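PDB 5Z87: EmGH1 from Erythrobacter marinus, which probably hydrolyses beta-glucosidic bonds, as a member of glycoside hydrolase family 3. Local coordinates for residues A[265-279]-A[300-313]. Residues are numbered along the deposited sequence; the frame is centred on the assembly and turned at random.
Sequences FRAAITEAGSIGLMA and LRDDWGFEGYVVSD. With EDO (1,2-ethanediol), chain K.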
ATOM      1  N   PHE A 265      11.189  -8.964  16.756  1.00 20.87           N
ATOM      2  CA  PHE A 265      12.336  -9.834  16.511  1.00 17.68           C
ATOM      3  C   PHE A 265      13.497  -9.460  17.423  1.00 22.51           C
ATOM      4  O   PHE A 265      14.137 -10.332  18.020  1.00 23.18           O
ATOM      5  CB  PHE A 265      12.767  -9.746  15.047  1.00 21.30           C
ATOM      6  CG  PHE A 265      11.872 -10.496  14.097  1.00 22.37           C
ATOM      7  CD1 PHE A 265      12.024 -11.868  13.917  1.00 17.33           C
ATOM      8  CD2 PHE A 265      10.905  -9.822  13.351  1.00 16.47           C
ATOM      9  CE1 PHE A 265      11.204 -12.558  13.037  1.00 16.55           C
ATOM     10  CE2 PHE A 265      10.084 -10.507  12.471  1.00 14.74           C
ATOM     11  CZ  PHE A 265      10.227 -11.877  12.310  1.00 14.24           C
ATOM     12  N   ARG A 266      13.779  -8.162  17.551  1.00 20.69           N
ATOM     13  CA  ARG A 266      14.895  -7.753  18.394  1.00 22.95           C
ATOM     14  C   ARG A 266      14.685  -8.207  19.832  1.00 27.03           C
ATOM     15  O   ARG A 266      15.619  -8.697  20.476  1.00 21.25           O
ATOM     16  CB  ARG A 266      15.091  -6.240  18.343  1.00 22.85           C
ATOM     17  CG  ARG A 266      16.320  -5.781  19.122  1.00 21.83           C
ATOM     18  CD  ARG A 266      16.518  -4.273  19.021  1.00 29.55           C
ATOM     19  NE  ARG A 266      17.690  -3.833  19.778  1.00 38.56           N
ATOM     20  CZ  ARG A 266      18.755  -3.231  19.255  1.00 39.99           C
ATOM     21  NH1 ARG A 266      18.812  -2.969  17.954  1.00 32.00           N
ATOM     22  NH2 ARG A 266      19.765  -2.878  20.044  1.00 42.08           N
ATOM     23  N   ALA A 267      13.457  -8.067  20.346  1.00 20.06           N
ATOM     24  CA  ALA A 267      13.179  -8.492  21.711  1.00 20.19           C
ATOM     25  C   ALA A 267      13.252 -10.012  21.849  1.00 23.68           C
ATOM     26  O   ALA A 267      13.822 -10.523  22.817  1.00 23.22           O
ATOM     27  CB  ALA A 267      11.813  -7.978  22.153  1.00 18.23           C
ATOM     28  N   ALA A 268      12.663 -10.743  20.901  1.00 19.14           N
ATOM     29  CA  ALA A 268      12.737 -12.201  20.914  1.00 22.72           C
ATOM     30  C   ALA A 268      14.180 -12.690  20.901  1.00 29.25           C
ATOM     31  O   ALA A 268      14.528 -13.644  21.607  1.00 22.89           O
ATOM     32  CB  ALA A 268      11.990 -12.774  19.706  1.00 16.36           C
ATOM     33  N   ILE A 269      15.028 -12.054  20.090  1.00 24.48           N
ATOM     34  CA  ILE A 269      16.386 -12.533  19.883  1.00 19.80           C
ATOM     35  C   ILE A 269      17.289 -12.112  21.039  1.00 26.06           C
ATOM     36  O   ILE A 269      17.949 -12.952  21.658  1.00 32.28           O
ATOM     37  CB  ILE A 269      16.924 -12.026  18.532  1.00 20.22           C
ATOM     38  CG1 ILE A 269      16.183 -12.689  17.368  1.00 20.65           C
ATOM     39  CG2 ILE A 269      18.417 -12.261  18.426  1.00 18.33           C
ATOM     40  CD1 ILE A 269      16.526 -14.156  17.157  1.00 18.59           C
ATOM     41  N   THR A 270      17.314 -10.814  21.367  1.00 21.73           N
ATOM     42  CA  THR A 270      18.271 -10.281  22.331  1.00 23.99           C
ATOM     43  C   THR A 270      17.779 -10.280  23.772  1.00 24.91           C
ATOM     44  O   THR A 270      18.594 -10.080  24.675  1.00 28.66           O
ATOM     45  CB  THR A 270      18.663  -8.836  22.002  1.00 24.48           C
ATOM     46  OG1 THR A 270      17.551  -7.974  22.279  1.00 25.89           O
ATOM     47  CG2 THR A 270      19.124  -8.671  20.546  1.00 18.03           C
ATOM     48  N   GLU A 271      16.486 -10.443  24.030  1.00 21.02           N
ATOM     49  CA  GLU A 271      15.999 -10.434  25.406  1.00 24.74           C
ATOM     50  C   GLU A 271      15.465 -11.787  25.849  1.00 27.26           C
ATOM     51  O   GLU A 271      15.829 -12.269  26.921  1.00 29.23           O
ATOM     52  CB  GLU A 271      14.902  -9.374  25.599  1.00 22.20           C
ATOM     53  CG  GLU A 271      15.319  -7.922  25.426  1.00 26.19           C
ATOM     54  CD  GLU A 271      14.107  -6.969  25.469  1.00 35.30           C
ATOM     55  OE1 GLU A 271      13.145  -7.247  26.217  1.00 39.84           O
ATOM     56  OE2 GLU A 271      14.103  -5.952  24.743  1.00 37.10           O
ATOM     57  N   ALA A 272      14.589 -12.411  25.061  1.00 25.14           N
ATOM     58  CA  ALA A 272      14.031 -13.703  25.440  1.00 26.08           C
ATOM     59  C   ALA A 272      14.903 -14.876  25.017  1.00 26.98           C
ATOM     60  O   ALA A 272      14.691 -15.988  25.508  1.00 26.83           O
ATOM     61  CB  ALA A 272      12.626 -13.877  24.846  1.00 21.54           C
ATOM     62  N   GLY A 273      15.859 -14.662  24.111  1.00 26.82           N
ATOM     63  CA  GLY A 273      16.826 -15.694  23.789  1.00 21.63           C
ATOM     64  C   GLY A 273      16.335 -16.766  22.846  1.00 23.90           C
ATOM     65  O   GLY A 273      16.761 -17.923  22.965  1.00 23.51           O
ATOM     66  N   SER A 274      15.432 -16.422  21.924  1.00 21.36           N
ATOM     67  CA  SER A 274      15.024 -17.353  20.879  1.00 23.51           C
ATOM     68  C   SER A 274      16.253 -17.996  20.241  1.00 17.16           C
ATOM     69  O   SER A 274      17.214 -17.312  19.897  1.00 23.87           O
ATOM     70  CB  SER A 274      14.182 -16.616  19.822  1.00 19.43           C
ATOM     71  OG  SER A 274      13.792 -17.469  18.748  1.00 14.87           O
ATOM     72  N   ILE A 275      16.219 -19.318  20.104  1.00 20.45           N
ATOM     73  CA  ILE A 275      17.350 -20.059  19.563  1.00 19.29           C
ATOM     74  C   ILE A 275      17.324 -20.045  18.040  1.00 18.67           C
ATOM     75  O   ILE A 275      18.377 -20.041  17.390  1.00 18.92           O
ATOM     76  CB  ILE A 275      17.328 -21.500  20.126  1.00 22.28           C
ATOM     77  CG1 ILE A 275      17.643 -21.519  21.619  1.00 24.32           C
ATOM     78  CG2 ILE A 275      18.300 -22.424  19.397  1.00 19.26           C
ATOM     79  CD1 ILE A 275      17.420 -22.895  22.252  1.00 18.20           C
ATOM     80  N   GLY A 276      16.132 -20.061  17.440  1.00 14.57           N
ATOM     81  CA  GLY A 276      15.988 -20.096  16.004  1.00 18.77           C
ATOM     82  C   GLY A 276      15.259 -18.872  15.463  1.00 20.51           C
ATOM     83  O   GLY A 276      14.659 -18.080  16.206  1.00 21.52           O
ATOM     84  N   LEU A 277      15.313 -18.738  14.140  1.00 22.87           N
ATOM     85  CA  LEU A 277      14.665 -17.656  13.408  1.00 21.25           C
ATOM     86  C   LEU A 277      14.437 -18.148  11.992  1.00 17.98           C
ATOM     87  O   LEU A 277      15.319 -18.804  11.423  1.00 21.31           O
ATOM     88  CB  LEU A 277      15.523 -16.386  13.406  1.00 19.72           C
ATOM     89  CG  LEU A 277      15.069 -15.227  12.505  1.00 17.05           C
ATOM     90  CD1 LEU A 277      15.326 -13.918  13.222  1.00 14.14           C
ATOM     91  CD2 LEU A 277      15.798 -15.240  11.169  1.00 14.56           C
ATOM     92  N   MET A 278      13.266 -17.837  11.427  1.00 16.49           N
ATOM     93  CA  MET A 278      12.947 -18.198  10.043  1.00 17.43           C
ATOM     94  C   MET A 278      12.779 -16.947   9.180  1.00 15.91           C
ATOM     95  O   MET A 278      12.200 -15.952   9.622  1.00 17.93           O
ATOM     96  CB  MET A 278      11.676 -19.052   9.971  1.00 17.46           C
ATOM     97  CG  MET A 278      11.251 -19.438   8.557  1.00 15.59           C
ATOM     98  SD  MET A 278       9.676 -20.336   8.553  1.00 18.99           S
ATOM     99  CE  MET A 278      10.161 -21.929   9.193  1.00 18.60           C
ATOM    100  N   ALA A 279      13.286 -17.001   7.949  1.00 13.99           N
ATOM    101  CA  ALA A 279      13.250 -15.874   7.027  1.00 19.90           C
ATOM    102  C   ALA A 279      11.939 -15.867   6.241  1.00 22.76           C
ATOM    103  O   ALA A 279      11.159 -16.819   6.274  1.00 22.01           O
ATOM    104  CB  ALA A 279      14.446 -15.918   6.071  1.00 16.16           C
ATOM    105  N   LEU A 300      21.195  -9.100  12.251  1.00 20.37           N
ATOM    106  CA  LEU A 300      20.884 -10.228  13.120  1.00 24.32           C
ATOM    107  C   LEU A 300      22.132 -10.722  13.846  1.00 21.83           C
ATOM    108  O   LEU A 300      22.112 -10.899  15.066  1.00 19.44           O
ATOM    109  CB  LEU A 300      20.235 -11.339  12.305  1.00 21.33           C
ATOM    110  CG  LEU A 300      19.771 -12.607  13.025  1.00 21.86           C
ATOM    111  CD1 LEU A 300      18.764 -12.311  14.121  1.00 19.99           C
ATOM    112  CD2 LEU A 300      19.192 -13.544  11.997  1.00 14.13           C
ATOM    113  N   ARG A 301      23.236 -10.904  13.114  1.00 20.73           N
ATOM    114  CA  ARG A 301      24.491 -11.362  13.709  1.00 26.72           C
ATOM    115  C   ARG A 301      25.272 -10.218  14.350  1.00 23.11           C
ATOM    116  O   ARG A 301      25.601 -10.270  15.538  1.00 24.70           O
ATOM    117  CB  ARG A 301      25.354 -12.065  12.655  1.00 18.49           C
ATOM    118  CG  ARG A 301      24.696 -13.286  12.050  1.00 16.54           C
ATOM    119  CD  ARG A 301      24.275 -14.286  13.115  1.00 21.20           C
ATOM    120  NE  ARG A 301      23.567 -15.426  12.529  1.00 24.27           N
ATOM    121  CZ  ARG A 301      23.240 -16.532  13.188  1.00 25.97           C
ATOM    122  NH1 ARG A 301      22.600 -17.498  12.542  1.00 24.95           N
ATOM    123  NH2 ARG A 301      23.546 -16.670  14.487  1.00 18.55           N
ATOM    124  N   ASP A 302      25.576  -9.171  13.577  1.00 23.93           N
ATOM    125  CA  ASP A 302      26.489  -8.136  14.057  1.00 24.71           C
ATOM    126  C   ASP A 302      25.810  -7.190  15.038  1.00 25.47           C
ATOM    127  O   ASP A 302      26.343  -6.926  16.118  1.00 26.82           O
ATOM    128  CB  ASP A 302      27.075  -7.339  12.881  1.00 27.41           C
ATOM    129  CG  ASP A 302      27.966  -8.181  11.975  1.00 32.04           C
ATOM    130  OD1 ASP A 302      28.299  -9.332  12.341  1.00 32.92           O
ATOM    131  OD2 ASP A 302      28.324  -7.687  10.882  1.00 35.27           O
ATOM    132  N   ASP A 303      24.645  -6.643  14.678  1.00 26.27           N
ATOM    133  CA  ASP A 303      24.009  -5.661  15.557  1.00 21.40           C
ATOM    134  C   ASP A 303      23.426  -6.325  16.798  1.00 20.06           C
ATOM    135  O   ASP A 303      23.581  -5.818  17.912  1.00 23.30           O
ATOM    136  CB  ASP A 303      22.898  -4.904  14.824  1.00 28.30           C
ATOM    137  CG  ASP A 303      23.414  -3.882  13.824  1.00 29.92           C
ATOM    138  OD1 ASP A 303      24.637  -3.652  13.716  1.00 28.35           O
ATOM    139  OD2 ASP A 303      22.557  -3.292  13.136  1.00 30.72           O
ATOM    140  N   TRP A 304      22.720  -7.442  16.624  1.00 15.85           N
ATOM    141  CA  TRP A 304      21.981  -8.044  17.731  1.00 22.92           C
ATOM    142  C   TRP A 304      22.728  -9.163  18.438  1.00 20.70           C
ATOM    143  O   TRP A 304      22.318  -9.548  19.536  1.00 20.27           O
ATOM    144  CB  TRP A 304      20.640  -8.616  17.253  1.00 19.03           C
ATOM    145  CG  TRP A 304      19.670  -7.600  16.712  1.00 21.40           C
ATOM    146  CD1 TRP A 304      19.798  -6.235  16.715  1.00 22.86           C
ATOM    147  CD2 TRP A 304      18.420  -7.884  16.082  1.00 16.45           C
ATOM    148  NE1 TRP A 304      18.698  -5.654  16.124  1.00 23.56           N
ATOM    149  CE2 TRP A 304      17.836  -6.644  15.730  1.00 24.38           C
ATOM    150  CE3 TRP A 304      17.734  -9.065  15.788  1.00 20.11           C
ATOM    151  CZ2 TRP A 304      16.599  -6.556  15.086  1.00 18.54           C
ATOM    152  CZ3 TRP A 304      16.504  -8.980  15.146  1.00 18.94           C
ATOM    153  CH2 TRP A 304      15.951  -7.728  14.802  1.00 19.45           C
ATOM    154  N   GLY A 305      23.765  -9.730  17.818  1.00 18.66           N
ATOM    155  CA  GLY A 305      24.545 -10.767  18.460  1.00 20.04           C
ATOM    156  C   GLY A 305      23.909 -12.132  18.471  1.00 25.20           C
ATOM    157  O   GLY A 305      24.244 -12.946  19.343  1.00 24.38           O
ATOM    158  N   PHE A 306      23.005 -12.414  17.527  1.00 19.75           N
ATOM    159  CA  PHE A 306      22.344 -13.713  17.472  1.00 19.08           C
ATOM    160  C   PHE A 306      23.357 -14.846  17.300  1.00 24.27           C
ATOM    161  O   PHE A 306      24.243 -14.788  16.441  1.00 21.20           O
ATOM    162  CB  PHE A 306      21.344 -13.729  16.318  1.00 18.92           C
ATOM    163  CG  PHE A 306      20.538 -15.008  16.200  1.00 15.45           C
ATOM    164  CD1 PHE A 306      19.863 -15.534  17.289  1.00 19.16           C
ATOM    165  CD2 PHE A 306      20.419 -15.648  14.970  1.00 20.07           C
ATOM    166  CE1 PHE A 306      19.094 -16.696  17.156  1.00 18.70           C
ATOM    167  CE2 PHE A 306      19.670 -16.796  14.825  1.00 15.37           C
ATOM    168  CZ  PHE A 306      18.990 -17.315  15.916  1.00 21.62           C
ATOM    169  N   GLU A 307      23.197 -15.899  18.096  1.00 24.79           N
ATOM    170  CA  GLU A 307      24.073 -17.056  18.012  1.00 23.52           C
ATOM    171  C   GLU A 307      23.333 -18.333  17.654  1.00 23.54           C
ATOM    172  O   GLU A 307      23.961 -19.397  17.558  1.00 22.05           O
ATOM    173  CB  GLU A 307      24.850 -17.210  19.326  1.00 25.04           C
ATOM    174  CG  GLU A 307      26.023 -16.212  19.378  1.00 28.90           C
ATOM    175  CD  GLU A 307      26.630 -16.027  20.758  1.00 47.33           C
ATOM    176  OE1 GLU A 307      26.046 -16.509  21.755  1.00 48.75           O
ATOM    177  OE2 GLU A 307      27.706 -15.394  20.839  1.00 53.25           O
ATOM    178  N   GLY A 308      22.034 -18.259  17.395  1.00 22.27           N
ATOM    179  CA  GLY A 308      21.257 -19.425  17.035  1.00 15.55           C
ATOM    180  C   GLY A 308      21.312 -19.709  15.548  1.00 21.73           C
ATOM    181  O   GLY A 308      22.243 -19.315  14.841  1.00 20.42           O
ATOM    182  N   TYR A 309      20.281 -20.399  15.071  1.00 16.53           N
ATOM    183  CA  TYR A 309      20.188 -20.814  13.682  1.00 19.56           C
ATOM    184  C   TYR A 309      19.133 -20.000  12.937  1.00 22.01           C
ATOM    185  O   TYR A 309      18.124 -19.566  13.505  1.00 15.84           O
ATOM    186  CB  TYR A 309      19.857 -22.315  13.572  1.00 21.06           C
ATOM    187  CG  TYR A 309      18.508 -22.691  14.135  1.00 20.81           C
ATOM    188  CD1 TYR A 309      17.358 -22.641  13.341  1.00 20.58           C
ATOM    189  CD2 TYR A 309      18.377 -23.096  15.457  1.00 17.47           C
ATOM    190  CE1 TYR A 309      16.120 -22.985  13.852  1.00 16.87           C
ATOM    191  CE2 TYR A 309      17.135 -23.436  15.983  1.00 17.28           C
ATOM    192  CZ  TYR A 309      16.009 -23.376  15.173  1.00 20.51           C
ATOM    193  OH  TYR A 309      14.770 -23.698  15.681  1.00 21.20           O
ATOM    194  N   VAL A 310      19.387 -19.800  11.651  1.00 21.84           N
ATOM    195  CA  VAL A 310      18.413 -19.271  10.717  1.00 18.04           C
ATOM    196  C   VAL A 310      17.940 -20.433   9.861  1.00 18.08           C
ATOM    197  O   VAL A 310      18.744 -21.082   9.175  1.00 22.53           O
ATOM    198  CB  VAL A 310      19.003 -18.146   9.854  1.00 18.96           C
ATOM    199  CG1 VAL A 310      18.041 -17.803   8.724  1.00 18.25           C
ATOM    200  CG2 VAL A 310      19.296 -16.930  10.700  1.00 13.62           C
ATOM    201  N   VAL A 311      16.652 -20.710   9.907  1.00 17.55           N
ATOM    202  CA  VAL A 311      16.054 -21.741   9.063  1.00 15.85           C
ATOM    203  C   VAL A 311      15.289 -21.055   7.941  1.00 19.39           C
ATOM    204  O   VAL A 311      14.700 -19.982   8.129  1.00 18.38           O
ATOM    205  CB  VAL A 311      15.148 -22.693   9.873  1.00 15.16           C
ATOM    206  CG1 VAL A 311      14.080 -21.911  10.653  1.00 16.74           C
ATOM    207  CG2 VAL A 311      14.527 -23.738   8.976  1.00 13.09           C
ATOM    208  N   SER A 312      15.357 -21.636   6.751  1.00 18.72           N
ATOM    209  CA  SER A 312      14.574 -21.118   5.651  1.00 17.99           C
ATOM    210  C   SER A 312      13.101 -21.454   5.851  1.00 22.03           C
ATOM    211  O   SER A 312      12.743 -22.420   6.533  1.00 17.53           O
ATOM    212  CB  SER A 312      15.052 -21.711   4.328  1.00 13.26           C
ATOM    213  OG  SER A 312      14.461 -22.985   4.124  1.00 15.73           O
ATOM    214  N   ASP A 313      12.242 -20.647   5.238  1.00 17.01           N
ATOM    215  CA  ASP A 313      10.877 -21.096   5.018  1.00 17.09           C
ATOM    216  C   ASP A 313      10.850 -22.122   3.876  1.00 20.47           C
ATOM    217  O   ASP A 313      11.823 -22.291   3.129  1.00 18.47           O
ATOM    218  CB  ASP A 313       9.969 -19.901   4.735  1.00 17.83           C
ATOM    219  CG  ASP A 313       8.507 -20.178   5.079  1.00 24.48           C
ATOM    220  OD1 ASP A 313       8.120 -21.367   5.102  1.00 27.46           O
ATOM    221  OD2 ASP A 313       7.764 -19.208   5.339  1.00 22.43           O
TER
HETATM  222  C1  EDO K 809      22.034  -1.477  16.725  1.00 35.10           C
HETATM  223  O1  EDO K 809      22.540  -0.428  15.891  1.00 50.78           O
HETATM  224  C2  EDO K 809      22.834  -1.477  18.025  1.00 43.80           C
HETATM  225  O2  EDO K 809      22.168  -0.683  19.018  1.00 52.28           O
HETATM  226  O   HOH W   1      16.803  -3.085  16.070  1.00 27.32           O
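Strands 276-279 and 309-311 pair in parallel in the sheet of the TIM-barrel-like N-terminal domain of this family 3 enzyme. Helix 293-303 links the two strands in a beta-alpha-beta crossover, and helix 263-270 leads into the first. Tyr309 N donates to Ile275 O (3.0 Å) and Val311 N to Leu277 O (2.8 Å). The return bonds, from Leu277 N to Tyr309 O and from Ala279 N to Val311 O, are weak.

On one face of the sheet the Tyr309 ring lies over Gly276, whose CA sits 3.5 Å from the ring centroid in a CH-pi contact. Tyr309 OH is hydrogen-bonded to Ser231 OG on strand 229-235. Beyond the strand ends Met278 SD packs on CG of Asp313, which lines the pocket holding a bound dithiothreitol. On the other face Leu277 meets Leu300 tip to tip and lies beside Val310. Ile269 CD1 covers a face of the Phe306 ring, while Ser274 O and Ile275 O approach the ring edge.

Between the helices, Trp304 spreads its indole over Arg266, whose CA stands 3.7 Å from the six-membered ring centroid. With CG anti to the backbone N (chi1 -175°), the extended Arg266 chain crosses the indole obliquely, its guanidinium turned 68° from the ring plane. Replacing Trp304 with alanine would probably leave this chain without its aromatic cover. One water accepts from both Arg266 NH1 (2.8 Å) and Trp304 NE1 (3.2 Å).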